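Local coordinates for protein endo-alpha-mannosidase (Bacteroides thetaiotaomicron, PDB 4ACY) that hydrolyses internal alpha-mannosidic bonds as a family 99 endo-acting glycosidase, probably cutting alpha-1,2-linked mannose within N-glycan-type chains, at residues F249-F254 against T297-E302; S258-W263 against D308-A313; F277-G282 against I315-S320. All blocks are in the same frame, centred on the assembly; numbering follows the deposited sequence.

Contact 1: residues F249-F254 against T297-E302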
loop_
_atom_site.group_PDB
_atom_site.type_symbol
_atom_site.label_atom_id
_atom_site.label_comp_id
_atom_site.label_asym_id
_atom_site.label_seq_id
_atom_site.Cartn_x
_atom_site.Cartn_y
_atom_site.Cartn_z
ATOM N N PHE A 249 -3.217 -6.635 -4.342
ATOM C CA PHE A 249 -2.190 -7.668 -4.527
ATOM C C PHE A 249 -1.336 -7.450 -5.768
ATOM O O PHE A 249 -1.860 -7.277 -6.853
ATOM C CB PHE A 249 -2.839 -9.052 -4.515
ATOM C CG PHE A 249 -3.615 -9.303 -3.269
ATOM C CD1 PHE A 249 -2.945 -9.505 -2.059
ATOM C CD2 PHE A 249 -5.006 -9.274 -3.282
ATOM C CE1 PHE A 249 -3.651 -9.698 -0.869
ATOM C CE2 PHE A 249 -5.729 -9.470 -2.098
ATOM C CZ PHE A 249 -5.051 -9.684 -0.892
ATOM N N ALA A 250 -0.016 -7.448 -5.588
ATOM C CA ALA A 250 0.888 -7.129 -6.694
ATOM C C ALA A 250 1.099 -8.317 -7.615
ATOM O O ALA A 250 1.618 -8.151 -8.720
ATOM C CB ALA A 250 2.213 -6.665 -6.170
ATOM N N ALA A 251 0.748 -9.515 -7.139
ATOM C CA ALA A 251 0.976 -10.734 -7.926
ATOM C C ALA A 251 -0.210 -10.983 -8.850
ATOM O O ALA A 251 -1.338 -11.204 -8.385
ATOM C CB ALA A 251 1.204 -11.912 -7.027
ATOM N N THR A 252 0.047 -10.916 -10.159
ATOM C CA THR A 252 -1.012 -11.078 -11.151
ATOM C C THR A 252 -1.695 -12.425 -10.934
ATOM O O THR A 252 -1.023 -13.450 -10.779
ATOM C CB THR A 252 -0.486 -10.971 -12.600
ATOM O OG1 THR A 252 0.645 -11.830 -12.755
ATOM C CG2 THR A 252 -0.070 -9.552 -12.909
ATOM N N GLY A 253 -3.025 -12.397 -10.867
ATOM C CA GLY A 253 -3.830 -13.613 -10.757
ATOM C C GLY A 253 -3.977 -14.165 -9.357
ATOM O O GLY A 253 -4.692 -15.142 -9.161
ATOM N N PHE A 254 -3.319 -13.552 -8.370
ATOM C CA PHE A 254 -3.502 -14.011 -7.000
ATOM C C PHE A 254 -4.983 -13.990 -6.612
ATOM O O PHE A 254 -5.453 -14.881 -5.895
ATOM C CB PHE A 254 -2.679 -13.199 -6.006
ATOM C CG PHE A 254 -2.836 -13.669 -4.596
ATOM C CD1 PHE A 254 -2.444 -14.964 -4.233
ATOM C CD2 PHE A 254 -3.421 -12.843 -3.643
ATOM C CE1 PHE A 254 -2.621 -15.421 -2.905
ATOM C CE2 PHE A 254 -3.593 -13.274 -2.326
ATOM C CZ PHE A 254 -3.190 -14.572 -1.957
ATOM N N THR A 297 2.939 -17.855 -5.499
ATOM C CA THR A 297 2.592 -16.437 -5.620
ATOM C C THR A 297 3.787 -15.625 -6.188
ATOM O O THR A 297 3.627 -14.496 -6.646
ATOM C CB THR A 297 2.149 -15.850 -4.265
ATOM O OG1 THR A 297 1.142 -16.685 -3.670
ATOM C CG2 THR A 297 1.556 -14.443 -4.438
ATOM N N THR A 298 4.976 -16.220 -6.177
ATOM C CA THR A 298 6.164 -15.538 -6.700
ATOM C C THR A 298 5.960 -15.072 -8.151
ATOM O O THR A 298 5.448 -15.815 -8.997
ATOM C CB THR A 298 7.411 -16.437 -6.595
ATOM O OG1 THR A 298 7.716 -16.682 -5.209
ATOM C CG2 THR A 298 8.637 -15.771 -7.276
ATOM N N ARG A 299 6.334 -13.831 -8.430
ATOM C CA ARG A 299 6.303 -13.310 -9.796
ATOM C C ARG A 299 7.639 -12.632 -10.048
ATOM O O ARG A 299 7.949 -11.647 -9.390
ATOM C CB ARG A 299 5.148 -12.302 -9.972
ATOM C CG ARG A 299 3.746 -12.859 -9.700
ATOM C CD ARG A 299 3.210 -13.769 -10.812
ATOM N NE ARG A 299 1.856 -14.212 -10.461
ATOM C CZ ARG A 299 1.576 -15.302 -9.742
ATOM N NH1 ARG A 299 2.551 -16.098 -9.322
ATOM N NH2 ARG A 299 0.311 -15.604 -9.455
ATOM N N ASP A 300 8.443 -13.170 -10.977
ATOM C CA ASP A 300 9.766 -12.576 -11.263
ATOM C C ASP A 300 9.645 -11.189 -11.893
ATOM O O ASP A 300 8.725 -10.924 -12.658
ATOM C CB ASP A 300 10.596 -13.452 -12.208
ATOM C CG ASP A 300 10.872 -14.842 -11.664
ATOM O OD1 ASP A 300 10.803 -15.085 -10.432
ATOM O OD2 ASP A 300 11.184 -15.708 -12.516
ATOM N N ARG A 301 10.591 -10.310 -11.581
ATOM C CA ARG A 301 10.545 -8.942 -12.107
ATOM C C ARG A 301 10.911 -8.848 -13.592
ATOM O O ARG A 301 10.496 -7.903 -14.264
ATOM C CB ARG A 301 11.428 -8.007 -11.282
ATOM C CG ARG A 301 11.017 -7.945 -9.821
ATOM C CD ARG A 301 11.392 -6.618 -9.201
ATOM N NE ARG A 301 10.868 -6.560 -7.842
ATOM C CZ ARG A 301 10.797 -5.461 -7.091
ATOM N NH1 ARG A 301 11.248 -4.283 -7.542
ATOM N NH2 ARG A 301 10.279 -5.540 -5.873
ATOM N N GLU A 302 11.675 -9.834 -14.079
ATOM C CA GLU A 302 12.127 -9.880 -15.479
ATOM C C GLU A 302 12.683 -8.528 -15.951
ATOM O O GLU A 302 12.251 -7.973 -16.964
ATOM C CB GLU A 302 11.016 -10.391 -16.408
ATOM C CG GLU A 302 10.483 -11.792 -16.067
ATOM C CD GLU A 302 11.434 -12.920 -16.451
ATOM O OE1 GLU A 302 12.585 -12.641 -16.851
ATOM O OE2 GLU A 302 11.020 -14.098 -16.353
#
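R299 reaches across to A251 and T252, and its side chain can be followed into the loop 249-254. CB points toward that loop. Chi1 (-60°), with CG anti to the carbonyl carbon and beside the backbone N, sets CG 3.8 Å from A251 CB. The bend at chi2 then carries CD on to the T252 hydroxyl, 3.8 Å from OG1. NE and NH2 take hold of one atom side-on: NE of R299 donates to T252 O at 3.0 Å, and NH2 of R299 donates to T252 O at 2.9 Å. The oxygen lies almost exactly in the guanidinium plane, but the two donors reach it differently. NE is in the carbonyl plane on a lone pair (C=O...N 138°), while NH2 comes more nearly head-on (160°) and is tilted out of that plane.

The gripped carbonyl belongs to the central peptide of a type II beta turn, A251 to F254, closed by F254 N donating to A251 O; G253 takes the positive phi of its third position. In this (beta/alpha)8, or TIM, barrel the turn lies in the loop after strand 244-246 and R299 in the loop after strand 276-281, which puts the contact on the C-terminal side.

NH1 turns back to its own loop, donating from R299 to T298 O at 2.9 Å, and also meets S296 O. The methyl of A251 covers one guanidinium face, offset toward its rim. That same CB packs on T297 CG2 at 3.6 Å. T297 OG1, hydrogen-bonded to N294, approaches the F254 ring obliquely, 4.0 Å from CD1.

Contact 2: residues S258-W263 against D308-A313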
loop_
_atom_site.group_PDB
_atom_site.type_symbol
_atom_site.label_atom_id
_atom_site.label_comp_id
_atom_site.label_asym_id
_atom_site.label_seq_id
_atom_site.Cartn_x
_atom_site.Cartn_y
_atom_site.Cartn_z
ATOM N N SER A 258 -6.992 -8.907 -8.957
ATOM C CA SER A 258 -5.594 -8.564 -9.257
ATOM C C SER A 258 -5.106 -9.270 -10.508
ATOM O O SER A 258 -3.918 -9.515 -10.672
ATOM C CB SER A 258 -4.665 -8.855 -8.075
ATOM O OG SER A 258 -4.659 -10.234 -7.754
ATOM N N THR A 259 -6.057 -9.594 -11.382
ATOM C CA THR A 259 -5.780 -10.119 -12.706
ATOM C C THR A 259 -6.020 -8.969 -13.701
ATOM O O THR A 259 -7.170 -8.577 -13.907
ATOM C CB THR A 259 -6.737 -11.281 -13.016
ATOM O OG1 THR A 259 -6.622 -12.298 -12.001
ATOM C CG2 THR A 259 -6.440 -11.858 -14.370
ATOM N N PRO A 260 -4.939 -8.410 -14.289
ATOM C CA PRO A 260 -5.089 -7.189 -15.107
ATOM C C PRO A 260 -6.041 -7.295 -16.300
ATOM O O PRO A 260 -6.622 -6.285 -16.711
ATOM C CB PRO A 260 -3.660 -6.896 -15.565
ATOM C CG PRO A 260 -2.822 -7.385 -14.404
ATOM C CD PRO A 260 -3.523 -8.653 -13.935
ATOM N N ALA A 261 -6.211 -8.503 -16.829
ATOM C CA ALA A 261 -7.164 -8.734 -17.921
ATOM C C ALA A 261 -8.576 -8.294 -17.565
ATOM O O ALA A 261 -9.376 -8.007 -18.461
ATOM C CB ALA A 261 -7.165 -10.206 -18.327
ATOM N N ASN A 262 -8.886 -8.237 -16.268
ATOM C CA ASN A 262 -10.223 -7.861 -15.811
ATOM C C ASN A 262 -10.386 -6.369 -15.531
ATOM O O ASN A 262 -11.486 -5.918 -15.229
ATOM C CB ASN A 262 -10.621 -8.656 -14.565
ATOM C CG ASN A 262 -10.678 -10.147 -14.833
ATOM O OD1 ASN A 262 -11.148 -10.567 -15.888
ATOM N ND2 ASN A 262 -10.176 -10.956 -13.893
ATOM N N TRP A 263 -9.295 -5.619 -15.634
ATOM C CA TRP A 263 -9.305 -4.208 -15.249
ATOM C C TRP A 263 -10.184 -3.289 -16.111
ATOM O O TRP A 263 -10.887 -2.435 -15.575
ATOM C CB TRP A 263 -7.884 -3.672 -15.099
ATOM C CG TRP A 263 -7.181 -4.238 -13.879
ATOM C CD1 TRP A 263 -7.738 -4.984 -12.885
ATOM C CD2 TRP A 263 -5.808 -4.048 -13.520
ATOM N NE1 TRP A 263 -6.791 -5.294 -11.934
ATOM C CE2 TRP A 263 -5.598 -4.722 -12.293
ATOM C CE3 TRP A 263 -4.736 -3.373 -14.111
ATOM C CZ2 TRP A 263 -4.343 -4.747 -11.643
ATOM C CZ3 TRP A 263 -3.480 -3.405 -13.471
ATOM C CH2 TRP A 263 -3.309 -4.076 -12.244
ATOM N N ASP A 308 6.309 -3.039 -16.119
ATOM C CA ASP A 308 5.823 -2.416 -17.360
ATOM C C ASP A 308 4.481 -2.962 -17.801
ATOM O O ASP A 308 3.575 -2.199 -18.125
ATOM C CB ASP A 308 6.813 -2.616 -18.511
ATOM C CG ASP A 308 8.072 -1.803 -18.370
ATOM O OD1 ASP A 308 8.199 -0.964 -17.438
ATOM O OD2 ASP A 308 8.975 -2.034 -19.208
ATOM N N ASP A 309 4.358 -4.285 -17.858
ATOM C CA ASP A 309 3.112 -4.907 -18.312
ATOM C C ASP A 309 1.926 -4.548 -17.406
ATOM O O ASP A 309 0.820 -4.233 -17.878
ATOM C CB ASP A 309 3.269 -6.435 -18.386
ATOM C CG ASP A 309 4.152 -6.901 -19.554
ATOM O OD1 ASP A 309 4.408 -6.131 -20.503
ATOM O OD2 ASP A 309 4.579 -8.074 -19.544
HETATM N N MSE A 310 2.166 -4.594 -16.099
HETATM C CA MSE A 310 1.097 -4.357 -15.135
HETATM C C MSE A 310 0.684 -2.880 -15.123
HETATM O O MSE A 310 -0.511 -2.564 -15.084
HETATM C CB MSE A 310 1.506 -4.819 -13.731
HETATM C CG MSE A 310 0.322 -5.003 -12.794
HETATM SE SE MSE A 310 0.847 -6.029 -11.241
HETATM C CE MSE A 310 -0.921 -6.493 -10.568
ATOM N N TYR A 311 1.671 -1.988 -15.160
ATOM C CA TYR A 311 1.377 -0.554 -15.129
ATOM C C TYR A 311 0.639 -0.143 -16.406
ATOM O O TYR A 311 -0.338 0.598 -16.346
ATOM C CB TYR A 311 2.657 0.264 -14.926
ATOM C CG TYR A 311 2.517 1.460 -14.000
ATOM C CD1 TYR A 311 1.527 2.427 -14.214
ATOM C CD2 TYR A 311 3.399 1.642 -12.928
ATOM C CE1 TYR A 311 1.413 3.546 -13.376
ATOM C CE2 TYR A 311 3.292 2.759 -12.076
ATOM C CZ TYR A 311 2.286 3.698 -12.310
ATOM O OH TYR A 311 2.136 4.807 -11.506
ATOM N N LYS A 312 1.087 -0.664 -17.549
ATOM C CA LYS A 312 0.411 -0.394 -18.819
ATOM C C LYS A 312 -1.049 -0.836 -18.772
ATOM O O LYS A 312 -1.934 -0.098 -19.211
ATOM C CB LYS A 312 1.149 -1.047 -19.998
ATOM C CG LYS A 312 0.521 -0.766 -21.388
ATOM C CD LYS A 312 0.430 0.739 -21.696
ATOM C CE LYS A 312 0.363 1.008 -23.200
ATOM N NZ LYS A 312 -0.002 2.436 -23.461
ATOM N N ALA A 313 -1.306 -2.021 -18.224
ATOM C CA ALA A 313 -2.685 -2.509 -18.049
ATOM C C ALA A 313 -3.529 -1.565 -17.176
ATOM O O ALA A 313 -4.698 -1.317 -17.472
ATOM C CB ALA A 313 -2.690 -3.912 -17.467
#
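P260 and A313 bring the two backbones nearest, their CA atoms 6.0 Å apart. Residues 260-262 have helical backbone angles without regular helical bonds and lead into helix 263-272, which follows strand 244-246; they pack on helix 305-316, which follows strand 276-281, so two successive beta-alpha units of the TIM barrel meet.

P260 CB rests against A313 CB at 3.7 Å. Beside this pair, W263 presents the benzo side of its indole to the helix. Its CE3 lies 4.0 Å from A313 CB, and CZ3 comes within 3.5 Å of M310 O, at the ring edge near its plane. Selenomethionine M310, with CG anti to its backbone N (chi1 -162°) and the chain extended beyond, crosses the indole at about a right angle; its CG and CE each lie 3.8 Å from W263 CH2. P260 CA stands over the centre of one indole face, 3.6 Å above the plane.

At the other end of the indole, NE1 donates to A257 O, so the buried polar atom is satisfied within its own loop. Between the segments the fit rests on carbon contacts and on the indole edge meeting a helix carbonyl, not on hydrogen bonds.

Contact 3: residues F277-G282 against I315-S320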
loop_
_atom_site.group_PDB
_atom_site.type_symbol
_atom_site.label_atom_id
_atom_site.label_comp_id
_atom_site.label_asym_id
_atom_site.label_seq_id
_atom_site.Cartn_x
_atom_site.Cartn_y
_atom_site.Cartn_z
ATOM N N PHE A 277 -12.616 3.140 -9.280
ATOM C CA PHE A 277 -11.748 1.967 -9.405
ATOM C C PHE A 277 -10.296 2.403 -9.272
ATOM O O PHE A 277 -9.817 3.260 -10.036
ATOM C CB PHE A 277 -11.993 1.300 -10.761
ATOM C CG PHE A 277 -10.995 0.229 -11.137
ATOM C CD1 PHE A 277 -10.528 -0.714 -10.204
ATOM C CD2 PHE A 277 -10.547 0.143 -12.454
ATOM C CE1 PHE A 277 -9.631 -1.705 -10.600
ATOM C CE2 PHE A 277 -9.665 -0.838 -12.853
ATOM C CZ PHE A 277 -9.207 -1.772 -11.926
ATOM N N ILE A 278 -9.588 1.805 -8.312
ATOM C CA ILE A 278 -8.170 2.121 -8.134
ATOM C C ILE A 278 -7.356 0.827 -8.239
ATOM O O ILE A 278 -7.168 0.139 -7.242
ATOM C CB ILE A 278 -7.897 2.848 -6.770
ATOM C CG1 ILE A 278 -8.882 4.025 -6.586
ATOM C CG2 ILE A 278 -6.417 3.278 -6.689
ATOM C CD1 ILE A 278 -8.589 4.860 -5.354
ATOM N N PRO A 279 -6.893 0.474 -9.456
ATOM C CA PRO A 279 -6.093 -0.745 -9.586
ATOM C C PRO A 279 -4.800 -0.593 -8.796
ATOM O O PRO A 279 -4.326 0.536 -8.589
ATOM C CB PRO A 279 -5.779 -0.816 -11.081
ATOM C CG PRO A 279 -5.939 0.614 -11.580
ATOM C CD PRO A 279 -7.044 1.188 -10.736
ATOM N N SER A 280 -4.255 -1.721 -8.347
ATOM C CA SER A 280 -2.953 -1.733 -7.702
ATOM C C SER A 280 -1.928 -2.441 -8.570
ATOM O O SER A 280 -2.149 -3.572 -9.017
ATOM C CB SER A 280 -3.025 -2.386 -6.317
ATOM O OG SER A 280 -4.000 -1.752 -5.499
ATOM N N VAL A 281 -0.828 -1.735 -8.825
ATOM C CA VAL A 281 0.268 -2.225 -9.667
ATOM C C VAL A 281 1.516 -2.446 -8.846
ATOM O O VAL A 281 1.848 -1.632 -7.976
ATOM C CB VAL A 281 0.585 -1.193 -10.796
ATOM C CG1 VAL A 281 1.785 -1.629 -11.646
ATOM C CG2 VAL A 281 -0.661 -0.982 -11.660
ATOM N N GLY A 282 2.223 -3.541 -9.129
ATOM C CA GLY A 282 3.487 -3.827 -8.468
ATOM C C GLY A 282 4.570 -4.323 -9.421
ATOM O O GLY A 282 4.263 -4.764 -10.532
ATOM N N ILE A 315 -3.062 1.708 -16.722
ATOM C CA ILE A 315 -3.317 2.938 -17.481
ATOM C C ILE A 315 -4.390 2.689 -18.542
ATOM O O ILE A 315 -5.337 3.471 -18.670
ATOM C CB ILE A 315 -2.022 3.488 -18.114
ATOM C CG1 ILE A 315 -1.062 3.985 -17.018
ATOM C CG2 ILE A 315 -2.331 4.622 -19.116
ATOM C CD1 ILE A 315 0.346 4.212 -17.519
ATOM N N GLU A 316 -4.247 1.584 -19.273
ATOM C CA GLU A 316 -5.177 1.238 -20.356
ATOM C C GLU A 316 -6.599 0.924 -19.885
ATOM O O GLU A 316 -7.542 0.981 -20.678
ATOM C CB GLU A 316 -4.626 0.075 -21.192
ATOM C CG GLU A 316 -3.544 0.484 -22.165
ATOM C CD GLU A 316 -3.057 -0.662 -23.040
ATOM O OE1 GLU A 316 -3.511 -1.818 -22.854
ATOM O OE2 GLU A 316 -2.209 -0.402 -23.926
ATOM N N SER A 317 -6.758 0.589 -18.608
ATOM C CA SER A 317 -8.086 0.316 -18.058
ATOM C C SER A 317 -8.972 1.557 -18.084
ATOM O O SER A 317 -10.199 1.442 -18.073
ATOM C CB SER A 317 -7.983 -0.198 -16.621
ATOM O OG SER A 317 -7.661 0.858 -15.728
ATOM N N GLY A 318 -8.342 2.736 -18.091
ATOM C CA GLY A 318 -9.062 4.011 -18.011
ATOM C C GLY A 318 -9.307 4.511 -16.586
ATOM O O GLY A 318 -9.977 5.528 -16.390
ATOM N N ALA A 319 -8.765 3.806 -15.589
ATOM C CA ALA A 319 -8.870 4.229 -14.188
ATOM C C ALA A 319 -8.303 5.632 -14.020
ATOM O O ALA A 319 -7.365 6.017 -14.730
ATOM C CB ALA A 319 -8.136 3.263 -13.282
ATOM N N SER A 320 -8.889 6.384 -13.096
ATOM C CA SER A 320 -8.487 7.776 -12.814
ATOM C C SER A 320 -7.393 7.875 -11.751
ATOM O O SER A 320 -6.752 8.924 -11.602
ATOM C CB SER A 320 -9.702 8.603 -12.364
ATOM O OG SER A 320 -10.666 8.717 -13.402
HETATM O O HOH W 1 -10.684 5.675 -11.079
#
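Strand 276-281, helix 305-316 and strand 322-324 form a beta-alpha-beta crossover joining neighbouring parallel strands of the barrel, and here F277 of the first strand and P279 at the break in it meet S317 and A319, where the chain leaves the helix. The A319 methyl packs against both P279 and F277. Its CB lies 3.5 Å from P279 CD, tighter than usual for two carbons, and 4.0 Å from F277 CD2. P279 CD in turn sits over the centre of the F277 ring, 3.7 Å above the plane, so ring, proline and methyl are packed together. The F277 ring swings away from its own backbone N, and its turn about chi2 leaves CE2 3.9 Å from S317 OG. The same ring meets W263 edge-to-face.

S317 OG occupies the position between its backbone N and carbonyl carbon (chi1 74°). From there it accepts from A319 N at 3.2 Å in a fairly straight bond (160° at the hydrogen), which makes an ST turn, and it is also hydrogen-bonded to A314 O. Within that turn G318 has a positive phi of 89°, the first break from helical angles. With an alanine at S317 both bonds of the hydroxyl go, and A319 N, without its acceptor, would probably leave the turn at the helix exit freer to move.

One water joins the segments, donating to F277 O at 2.8 Å and accepting from S320 N at 2.8 Å. The chemistry is therefore divided: the direct contacts between strand and loop are mainly carbon to carbon, while the polar backbone atoms F277 O and S320 N are matched through solvent.

The three first halves follow one another along the chain and the second halves return in the same order, so the pairings interlock. Contacts 2 and 3 share helix 305-316, their centres about 8 Å apart; contact 1 lies about 11 Å from contact 2 and 16 Å from contact 3. A probable hydrogen bond from G253 N to S258 O, 3.0 Å, ties contact 1 to contact 2. The contacts tie the loop after strand 244-246 and strand 276-281 to the loop and helix that lead into strand 322-324. Contact 1 is on the C-terminal side of the TIM barrel, where active sites of this fold generally lie; contacts 2 and 3 run down to the helix exit.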